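Local coordinates for matrix protein VP40 (Lake Victoria marburgvirus, PDB 5B0V) that drives assembly and budding of virus particles as the matrix protein, engaging host proteins of the multivesicular body pathway, at residues A[124-129]-A[174-179]; A[132-137]-A[156-161]; A[260-265]-A[284-289]. One frame throughout, in Å; residues are numbered along the deposited sequence.

Contact 1: residues A[124-129]-A[174-179]; sequences ITQFTH and FTYNLT
Gln126 and Tyr176 carry one half of this contact, Ile124 with Tyr176, Asn177 and Leu178 the other. The glutamine side chain crosses the tyrosine at about a right angle and meets its ring obliquely on the CD2-CE2 side: Gln126 CG sits 3.4 Å from Tyr176 CD2, and CD is as close to CE2. Amide and ring planes are 47° apart, so the two groups do not stack. CG of Gln126 lies beside its own backbone N and anti to the carbonyl carbon (chi1 -61°), and the extended chain beyond it carries the amide past the ring to the backbone of 174-175. There NE2 gives a weak, bent hydrogen bond to Phe174 O (3.1 Å, 127° at the hydrogen), while OE1 comes to 3.3 Å from Thr175 CA.

At the other end the contact is apolar. The CG2 branch of Ile124 does the touching, 3.5 Å from Asn177 CA and 3.8 Å from Tyr176 CB, and Ile124 CB faces Leu178 CG at 4.2 Å.

Outside these side chains, Tyr176 OH makes a weak hydrogen bond with Gln161 OE1, and the tyrosine side chain also touches Ile83 and Ile165. The backbones make their hydrogen bonds with other strands: Thr125 and Phe127 pair with Arg136 and Phe134, Asn177 with Asp82.

No backbone hydrogen bond joins the two segments themselves. Strands 124-128 and 176-178 run roughly antiparallel, but their axes come no closer than 6.3 Å, wider than neighbours in a sheet. Side chains of the first strand therefore reach across to the second, meeting both its side chains and its backbone. They link an outer strand of the three-stranded sheet to a strand of the four-stranded one, an arrangement consistent with the beta-sandwich of the VP40 N-terminal domain.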
loop_
_atom_site.group_PDB
_atom_site.type_symbol
_atom_site.label_atom_id
_atom_site.label_comp_id
_atom_site.label_asym_id
_atom_site.label_seq_id
_atom_site.Cartn_x
_atom_site.Cartn_y
_atom_site.Cartn_z
ATOM N N ILE A 124 16.378 8.622 6.160
ATOM C CA ILE A 124 17.083 9.665 5.410
ATOM C C ILE A 124 18.529 9.770 5.900
ATOM O O ILE A 124 18.782 9.714 7.100
ATOM C CB ILE A 124 16.338 11.016 5.500
ATOM C CG1 ILE A 124 16.655 11.869 4.291
ATOM C CG2 ILE A 124 16.687 11.768 6.763
ATOM C CD1 ILE A 124 15.777 13.101 4.196
ATOM N N THR A 125 19.464 9.888 4.971
ATOM C CA THR A 125 20.874 10.057 5.290
ATOM C C THR A 125 21.435 11.146 4.398
ATOM O O THR A 125 20.761 11.630 3.498
ATOM C CB THR A 125 21.678 8.766 5.061
ATOM O OG1 THR A 125 21.318 8.206 3.798
ATOM C CG2 THR A 125 21.397 7.758 6.155
ATOM N N GLN A 126 22.673 11.537 4.662
ATOM C CA GLN A 126 23.341 12.572 3.901
ATOM C C GLN A 126 24.621 12.030 3.357
ATOM O O GLN A 126 25.249 11.193 3.984
ATOM C CB GLN A 126 23.693 13.731 4.816
ATOM C CG GLN A 126 22.524 14.416 5.485
ATOM C CD GLN A 126 22.990 15.292 6.632
ATOM O OE1 GLN A 126 22.715 14.991 7.797
ATOM N NE2 GLN A 126 23.715 16.376 6.311
ATOM N N PHE A 127 25.049 12.548 2.216
ATOM C CA PHE A 127 26.417 12.303 1.747
ATOM C C PHE A 127 26.876 13.392 0.761
ATOM O O PHE A 127 26.058 14.100 0.179
ATOM C CB PHE A 127 26.515 10.903 1.131
ATOM C CG PHE A 127 25.717 10.746 -0.101
ATOM C CD1 PHE A 127 24.350 10.629 -0.041
ATOM C CD2 PHE A 127 26.333 10.752 -1.341
ATOM C CE1 PHE A 127 23.602 10.492 -1.201
ATOM C CE2 PHE A 127 25.594 10.624 -2.512
ATOM C CZ PHE A 127 24.225 10.497 -2.439
ATOM N N THR A 128 28.187 13.553 0.613
ATOM C CA THR A 128 28.730 14.466 -0.394
ATOM C C THR A 128 29.192 13.666 -1.631
ATOM O O THR A 128 29.695 12.557 -1.513
ATOM C CB THR A 128 29.837 15.356 0.229
ATOM O OG1 THR A 128 29.949 16.588 -0.497
ATOM C CG2 THR A 128 31.209 14.655 0.276
ATOM N N HIS A 129 28.991 14.229 -2.811
ATOM C CA HIS A 129 29.370 13.562 -4.047
ATOM C C HIS A 129 29.870 14.536 -5.095
ATOM O O HIS A 129 29.143 15.439 -5.517
ATOM C CB HIS A 129 28.190 12.821 -4.614
ATOM C CG HIS A 129 28.543 11.929 -5.759
ATOM N ND1 HIS A 129 28.010 12.086 -7.023
ATOM C CD2 HIS A 129 29.380 10.866 -5.829
ATOM C CE1 HIS A 129 28.491 11.149 -7.820
ATOM N NE2 HIS A 129 29.324 10.396 -7.119
ATOM N N PHE A 174 24.006 20.379 9.754
ATOM C CA PHE A 174 22.661 19.961 10.172
ATOM C C PHE A 174 22.392 18.498 9.814
ATOM O O PHE A 174 22.785 18.033 8.748
ATOM C CB PHE A 174 21.661 20.864 9.462
ATOM C CG PHE A 174 21.570 22.261 10.035
ATOM C CD1 PHE A 174 20.861 22.498 11.206
ATOM C CD2 PHE A 174 22.162 23.350 9.387
ATOM C CE1 PHE A 174 20.754 23.779 11.730
ATOM C CE2 PHE A 174 22.064 24.639 9.921
ATOM C CZ PHE A 174 21.353 24.851 11.092
ATOM N N THR A 175 21.726 17.770 10.710
ATOM C CA THR A 175 21.303 16.385 10.440
ATOM C C THR A 175 19.784 16.261 10.371
ATOM O O THR A 175 19.032 17.028 10.957
ATOM C CB THR A 175 21.810 15.404 11.507
ATOM O OG1 THR A 175 20.972 15.496 12.662
ATOM C CG2 THR A 175 23.260 15.706 11.879
ATOM N N TYR A 176 19.338 15.242 9.680
ATOM C CA TYR A 176 17.962 15.156 9.279
ATOM C C TYR A 176 17.339 13.852 9.731
ATOM O O TYR A 176 18.029 12.838 9.882
ATOM C CB TYR A 176 17.932 15.200 7.755
ATOM C CG TYR A 176 18.716 16.344 7.161
ATOM C CD1 TYR A 176 18.480 17.631 7.574
ATOM C CD2 TYR A 176 19.674 16.135 6.182
ATOM C CE1 TYR A 176 19.171 18.694 7.050
ATOM C CE2 TYR A 176 20.374 17.192 5.647
ATOM C CZ TYR A 176 20.118 18.477 6.092
ATOM O OH TYR A 176 20.793 19.558 5.567
ATOM N N ASN A 177 16.028 13.861 9.941
ATOM C CA ASN A 177 15.306 12.595 9.893
ATOM C C ASN A 177 13.823 12.689 9.634
ATOM O O ASN A 177 13.169 13.705 9.855
ATOM C CB ASN A 177 15.561 11.730 11.120
ATOM C CG ASN A 177 15.649 12.526 12.378
ATOM O OD1 ASN A 177 15.949 13.720 12.366
ATOM N ND2 ASN A 177 15.413 11.860 13.494
ATOM N N LEU A 178 13.294 11.572 9.190
ATOM C CA LEU A 178 11.926 11.533 8.749
ATOM C C LEU A 178 10.970 11.449 9.913
ATOM O O LEU A 178 11.089 10.578 10.737
ATOM C CB LEU A 178 11.722 10.324 7.843
ATOM C CG LEU A 178 12.315 10.413 6.457
ATOM C CD1 LEU A 178 11.973 9.128 5.720
ATOM C CD2 LEU A 178 11.745 11.627 5.749
ATOM N N THR A 179 10.010 12.346 9.951
ATOM C CA THR A 179 8.985 12.349 10.974
ATOM C C THR A 179 7.709 11.728 10.428
ATOM O O THR A 179 6.963 11.054 11.133
ATOM C CB THR A 179 8.745 13.795 11.441
ATOM O OG1 THR A 179 9.738 14.120 12.411
ATOM C CG2 THR A 179 7.348 14.010 12.037
#

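Contact 2: residues A[132-137]-A[156-161]; sequences QKFVRV and NQAFIQ
Strands 133-137 and 156-160 form an antiparallel ladder, with Val135-Phe159 and Val137-Gln157 as hydrogen-bonded pairs and Phe134-Ile160 and Arg136-Ala158 as non-hydrogen-bonded ones. The ladder joins the central strand of a three-stranded antiparallel sheet to an outer strand. Each hydrogen-bonded pair makes two bonds, among them Val135 N to Phe159 O at 2.9 Å. Gln161 N extends the series by donating to Lys133 O (2.8 Å) just after the strand ends.

On the face of Val135, Val137 and Phe159, the Phe159 side chain spans both valines: its CB meets Val135 CG1 at 3.7 Å, and Val137 CG1 reaches the ring edge, in plane, at CE1 (3.6 Å). Leu98 and Pro99 of strand 91-104 also pack on this phenylalanine. Phe134 and Ile160 diverge at CB, yet their side chains run side by side, Phe134 CE1 resting 3.6 Å from Ile160 CG1.

Arg136 starts with CG anti to its backbone N (chi1 -163°), and a bend at chi3 swings the guanidinium toward Asn156. Its NH1 donates to Asn156 OD1 over 2.7 Å, arriving above the amide plane, 43° out of it.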
loop_
_atom_site.group_PDB
_atom_site.type_symbol
_atom_site.label_atom_id
_atom_site.label_comp_id
_atom_site.label_asym_id
_atom_site.label_seq_id
_atom_site.Cartn_x
_atom_site.Cartn_y
_atom_site.Cartn_z
ATOM N N GLN A 132 29.259 17.882 -3.804
ATOM C CA GLN A 132 27.906 18.409 -3.955
ATOM C C GLN A 132 27.002 17.705 -2.958
ATOM O O GLN A 132 26.977 16.487 -2.933
ATOM C CB GLN A 132 27.420 18.169 -5.376
ATOM C CG GLN A 132 26.710 19.343 -6.031
ATOM C CD GLN A 132 26.229 19.001 -7.439
ATOM O OE1 GLN A 132 26.346 17.852 -7.894
ATOM N NE2 GLN A 132 25.679 19.996 -8.137
ATOM N N LYS A 133 26.256 18.449 -2.144
ATOM C CA LYS A 133 25.578 17.836 -1.001
ATOM C C LYS A 133 24.314 17.141 -1.446
ATOM O O LYS A 133 23.453 17.732 -2.103
ATOM C CB LYS A 133 25.292 18.853 0.107
ATOM C CG LYS A 133 26.552 19.346 0.785
ATOM C CD LYS A 133 26.271 20.120 2.064
ATOM C CE LYS A 133 25.908 19.203 3.229
ATOM N NZ LYS A 133 25.797 19.935 4.533
ATOM N N PHE A 134 24.217 15.873 -1.068
ATOM C CA PHE A 134 23.071 15.040 -1.389
ATOM C C PHE A 134 22.361 14.533 -0.153
ATOM O O PHE A 134 22.869 14.587 0.975
ATOM C CB PHE A 134 23.521 13.843 -2.212
ATOM C CG PHE A 134 23.845 14.187 -3.610
ATOM C CD1 PHE A 134 22.862 14.171 -4.582
ATOM C CD2 PHE A 134 25.126 14.569 -3.960
ATOM C CE1 PHE A 134 23.165 14.506 -5.894
ATOM C CE2 PHE A 134 25.433 14.912 -5.269
ATOM C CZ PHE A 134 24.453 14.886 -6.239
ATOM N N VAL A 135 21.173 14.010 -0.389
ATOM C CA VAL A 135 20.341 13.444 0.668
ATOM C C VAL A 135 19.771 12.135 0.123
ATOM O O VAL A 135 19.176 12.129 -0.952
ATOM C CB VAL A 135 19.252 14.461 1.060
ATOM C CG1 VAL A 135 18.194 14.513 -0.010
ATOM C CG2 VAL A 135 18.581 14.136 2.373
ATOM N N ARG A 136 19.988 11.032 0.827
ATOM C CA ARG A 136 19.528 9.721 0.367
ATOM C C ARG A 136 18.403 9.194 1.221
ATOM O O ARG A 136 18.575 8.980 2.428
ATOM C CB ARG A 136 20.667 8.713 0.418
ATOM C CG ARG A 136 20.404 7.460 -0.397
ATOM C CD ARG A 136 21.350 6.333 -0.013
ATOM N NE ARG A 136 22.751 6.677 -0.232
ATOM C CZ ARG A 136 23.340 6.801 -1.427
ATOM N NH1 ARG A 136 22.665 6.614 -2.565
ATOM N NH2 ARG A 136 24.632 7.131 -1.484
ATOM N N VAL A 137 17.247 8.975 0.618
ATOM C CA VAL A 137 16.205 8.283 1.346
ATOM C C VAL A 137 16.285 6.796 1.022
ATOM O O VAL A 137 16.324 6.401 -0.135
ATOM C CB VAL A 137 14.808 8.873 1.141
ATOM C CG1 VAL A 137 14.581 9.249 -0.296
ATOM C CG2 VAL A 137 13.739 7.898 1.612
ATOM N N ASN A 156 17.190 2.552 -2.622
ATOM C CA ASN A 156 17.473 3.929 -2.211
ATOM C C ASN A 156 17.325 4.918 -3.367
ATOM O O ASN A 156 17.319 4.543 -4.530
ATOM C CB ASN A 156 18.876 4.035 -1.647
ATOM C CG ASN A 156 19.912 4.139 -2.734
ATOM O OD1 ASN A 156 20.374 5.232 -3.060
ATOM N ND2 ASN A 156 20.263 3.012 -3.322
ATOM N N GLN A 157 17.254 6.193 -3.030
ATOM C CA GLN A 157 17.141 7.248 -4.013
ATOM C C GLN A 157 17.770 8.537 -3.454
ATOM O O GLN A 157 17.463 8.963 -2.341
ATOM C CB GLN A 157 15.661 7.456 -4.316
ATOM C CG GLN A 157 15.306 8.677 -5.150
ATOM C CD GLN A 157 15.465 8.406 -6.624
ATOM O OE1 GLN A 157 14.588 7.826 -7.233
ATOM N NE2 GLN A 157 16.571 8.833 -7.199
ATOM N N ALA A 158 18.642 9.158 -4.240
ATOM C CA ALA A 158 19.332 10.381 -3.834
ATOM C C ALA A 158 18.704 11.630 -4.442
ATOM O O ALA A 158 18.105 11.581 -5.518
ATOM C CB ALA A 158 20.786 10.291 -4.218
ATOM N N PHE A 159 18.838 12.751 -3.741
ATOM C CA PHE A 159 18.360 14.043 -4.235
ATOM C C PHE A 159 19.424 15.051 -3.910
ATOM O O PHE A 159 20.049 14.934 -2.854
ATOM C CB PHE A 159 17.073 14.438 -3.532
ATOM C CG PHE A 159 15.975 13.463 -3.738
ATOM C CD1 PHE A 159 15.795 12.390 -2.884
ATOM C CD2 PHE A 159 15.147 13.592 -4.818
ATOM C CE1 PHE A 159 14.795 11.466 -3.111
ATOM C CE2 PHE A 159 14.140 12.682 -5.049
ATOM C CZ PHE A 159 13.964 11.618 -4.197
ATOM N N ILE A 160 19.649 16.029 -4.787
ATOM C CA ILE A 160 20.520 17.150 -4.408
ATOM C C ILE A 160 19.874 17.780 -3.192
ATOM O O ILE A 160 18.665 17.936 -3.134
ATOM C CB ILE A 160 20.701 18.208 -5.523
ATOM C CG1 ILE A 160 21.627 17.692 -6.638
ATOM C CG2 ILE A 160 21.350 19.466 -4.991
ATOM C CD1 ILE A 160 20.943 16.876 -7.738
ATOM N N GLN A 161 20.677 18.108 -2.203
ATOM C CA GLN A 161 20.132 18.634 -0.976
ATOM C C GLN A 161 19.335 19.883 -1.240
ATOM O O GLN A 161 18.271 20.059 -0.687
ATOM C CB GLN A 161 21.236 18.939 0.023
ATOM C CG GLN A 161 20.711 19.167 1.420
ATOM C CD GLN A 161 21.761 19.730 2.347
ATOM O OE1 GLN A 161 22.289 19.024 3.213
ATOM N NE2 GLN A 161 22.087 21.003 2.160
#

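Contact 3: residues A[260-265]-A[284-289]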
loop_
_atom_site.group_PDB
_atom_site.type_symbol
_atom_site.label_atom_id
_atom_site.label_comp_id
_atom_site.label_asym_id
_atom_site.label_seq_id
_atom_site.Cartn_x
_atom_site.Cartn_y
_atom_site.Cartn_z
ATOM N N LEU A 260 4.182 17.870 -10.267
ATOM C CA LEU A 260 4.009 17.416 -11.637
ATOM C C LEU A 260 3.893 18.561 -12.626
ATOM O O LEU A 260 3.052 19.438 -12.506
ATOM C CB LEU A 260 2.774 16.538 -11.719
ATOM C CG LEU A 260 2.606 15.684 -12.984
ATOM C CD1 LEU A 260 3.569 14.514 -12.955
ATOM C CD2 LEU A 260 1.178 15.168 -13.137
ATOM N N PHE A 261 4.749 18.512 -13.630
ATOM C CA PHE A 261 4.834 19.537 -14.651
ATOM C C PHE A 261 4.742 18.928 -16.018
ATOM O O PHE A 261 5.033 17.730 -16.207
ATOM C CB PHE A 261 6.137 20.274 -14.488
ATOM C CG PHE A 261 6.281 20.867 -13.126
ATOM C CD1 PHE A 261 6.584 20.071 -12.025
ATOM C CD2 PHE A 261 6.034 22.210 -12.927
ATOM C CE1 PHE A 261 6.682 20.638 -10.761
ATOM C CE2 PHE A 261 6.132 22.770 -11.678
ATOM C CZ PHE A 261 6.450 21.989 -10.600
ATOM N N ARG A 262 4.336 19.759 -16.968
ATOM C CA ARG A 262 4.196 19.315 -18.348
ATOM C C ARG A 262 4.701 20.349 -19.372
ATOM O O ARG A 262 4.790 21.536 -19.073
ATOM C CB ARG A 262 2.743 18.941 -18.588
ATOM C CG ARG A 262 1.779 20.072 -18.505
ATOM C CD ARG A 262 0.454 19.594 -19.057
ATOM N NE ARG A 262 -0.587 20.532 -18.633
ATOM C CZ ARG A 262 -1.734 20.246 -18.030
ATOM N NH1 ARG A 262 -2.095 19.002 -17.764
ATOM N NH2 ARG A 262 -2.551 21.232 -17.721
ATOM N N ILE A 263 5.043 19.878 -20.569
ATOM C CA ILE A 263 5.443 20.756 -21.677
ATOM C C ILE A 263 4.692 20.362 -22.933
ATOM O O ILE A 263 4.829 19.242 -23.444
ATOM C CB ILE A 263 6.941 20.671 -21.999
ATOM C CG1 ILE A 263 7.778 20.991 -20.783
ATOM C CG2 ILE A 263 7.322 21.649 -23.107
ATOM C CD1 ILE A 263 9.227 20.585 -20.930
ATOM N N SER A 264 3.903 21.286 -23.452
ATOM C CA SER A 264 3.277 21.033 -24.720
ATOM C C SER A 264 4.309 21.387 -25.822
ATOM O O SER A 264 5.062 22.386 -25.722
ATOM C CB SER A 264 1.965 21.776 -24.832
ATOM O OG SER A 264 2.218 23.054 -25.320
ATOM N N LEU A 265 4.386 20.506 -26.822
ATOM C CA LEU A 265 5.404 20.561 -27.863
ATOM C C LEU A 265 4.744 20.905 -29.172
ATOM O O LEU A 265 3.631 20.479 -29.419
ATOM C CB LEU A 265 6.111 19.213 -27.978
ATOM C CG LEU A 265 6.869 18.737 -26.734
ATOM C CD1 LEU A 265 7.279 17.284 -26.823
ATOM C CD2 LEU A 265 8.103 19.565 -26.517
ATOM N N SER A 284 -2.185 16.167 -29.438
ATOM C CA SER A 284 -1.005 16.980 -29.304
ATOM C C SER A 284 0.109 16.292 -28.506
ATOM O O SER A 284 -0.131 15.591 -27.536
ATOM C CB SER A 284 -1.376 18.299 -28.638
ATOM O OG SER A 284 -2.602 18.806 -29.153
ATOM N N PRO A 285 1.360 16.519 -28.910
ATOM C CA PRO A 285 2.417 15.909 -28.149
ATOM C C PRO A 285 2.697 16.698 -26.860
ATOM O O PRO A 285 2.847 17.917 -26.895
ATOM C CB PRO A 285 3.582 15.946 -29.129
ATOM C CG PRO A 285 3.318 17.124 -30.008
ATOM C CD PRO A 285 1.877 17.466 -29.920
ATOM N N VAL A 286 2.707 15.998 -25.725
ATOM C CA VAL A 286 2.946 16.628 -24.440
ATOM C C VAL A 286 3.746 15.697 -23.530
ATOM O O VAL A 286 3.405 14.537 -23.418
ATOM C CB VAL A 286 1.620 16.966 -23.754
ATOM C CG1 VAL A 286 1.873 17.624 -22.391
ATOM C CG2 VAL A 286 0.756 17.858 -24.641
ATOM N N VAL A 287 4.779 16.216 -22.861
ATOM C CA VAL A 287 5.530 15.423 -21.885
ATOM C C VAL A 287 5.350 15.886 -20.476
ATOM O O VAL A 287 5.427 17.044 -20.178
ATOM C CB VAL A 287 7.026 15.426 -22.116
ATOM C CG1 VAL A 287 7.352 14.557 -23.292
ATOM C CG2 VAL A 287 7.533 16.822 -22.350
ATOM N N TYR A 288 5.132 14.932 -19.600
ATOM C CA TYR A 288 4.990 15.212 -18.209
ATOM C C TYR A 288 6.286 14.872 -17.541
ATOM O O TYR A 288 7.006 14.004 -17.983
ATOM C CB TYR A 288 3.844 14.383 -17.623
ATOM C CG TYR A 288 2.508 14.913 -18.045
ATOM C CD1 TYR A 288 1.970 14.570 -19.255
ATOM C CD2 TYR A 288 1.812 15.774 -17.251
ATOM C CE1 TYR A 288 0.752 15.051 -19.659
ATOM C CE2 TYR A 288 0.593 16.271 -17.649
ATOM C CZ TYR A 288 0.073 15.913 -18.861
ATOM O OH TYR A 288 -1.165 16.397 -19.229
ATOM N N PHE A 289 6.594 15.572 -16.476
ATOM C CA PHE A 289 7.767 15.237 -15.709
ATOM C C PHE A 289 7.524 15.647 -14.260
ATOM O O PHE A 289 6.579 16.371 -13.943
ATOM C CB PHE A 289 9.032 15.901 -16.318
ATOM C CG PHE A 289 9.087 17.405 -16.175
ATOM C CD1 PHE A 289 8.479 18.230 -17.110
ATOM C CD2 PHE A 289 9.763 17.984 -15.131
ATOM C CE1 PHE A 289 8.534 19.609 -16.998
ATOM C CE2 PHE A 289 9.821 19.352 -15.009
ATOM C CZ PHE A 289 9.207 20.166 -15.934
#
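Five backbone hydrogen bonds hold 260-265 against 284-289 as an antiparallel ladder. Phe261 and Phe289 exchange two, that from Phe261 N to Phe289 O being nearly straight (2.8 Å, 174° at the hydrogen). Ile263 and Val287 exchange two more, and Leu265 N to Pro285 O (3.0 Å) carries the pairing beyond the strand.

Aromatic contacts come from methylene groups rather than stacked rings. Phe261 CB sits over a face of the Phe289 ring, 3.7 Å from its centroid, as a CH-pi contact; the two rings are tilted by 26° and slid so far apart that they barely overlap. Phe289 CG lies between its own backbone N and carbonyl carbon (chi1 69°), which lays the ring across the neighbouring strand. Beside it, Ile263 CG1 comes to 4.1 Å from Phe289 CE1. In the same way Arg262 CB covers a face of Tyr288, 3.8 Å from the ring centroid.

The polar contact grows from that last pair. Arg262 and Tyr288 point the same way, and the extended arginine lets NH1 donate a hydrogen bond to Tyr288 OH (3.1 Å) with the guanidinium nearly perpendicular to the ring. Both ends have further partners: NH2 makes a salt bridge with Glu252, and the tyrosine hydroxyl is hydrogen-bonded to Asp191 OD1.

Apolar packing completes the far end, where Leu265 CB meets Pro285 CG at 4.0 Å. Val251 of the third strand lies against Phe261, Ile263 and Phe289, on one face of the antiparallel sheet 251-253, 260-264, 286-290, which belongs to the C-terminal domain of the filovirus VP40 fold.

Contacts 1 and 2 share a three-stranded sheet, contact 1 by one of its strands, and their centres are 8 Å apart; Ile124 CD1 packs on Val135 CG2 between neighbouring strands. Contact 2 is pairing within that sheet, whereas contact 1 leads from it to the four-stranded sheet, in keeping with its smaller interface of 310 Å² against more than 600 Å² for each ladder. Contact 3 lies across the chain's centre, about 26 Å from contact 2 between centres, in a separate sheet. It is the most buried, largely apolar and aromatic, with one Arg-Tyr pair tied to outside acids. The other two are partly buried: contact 2 pairs a guanidinium with an amide, contact 1 has one weak amide bond.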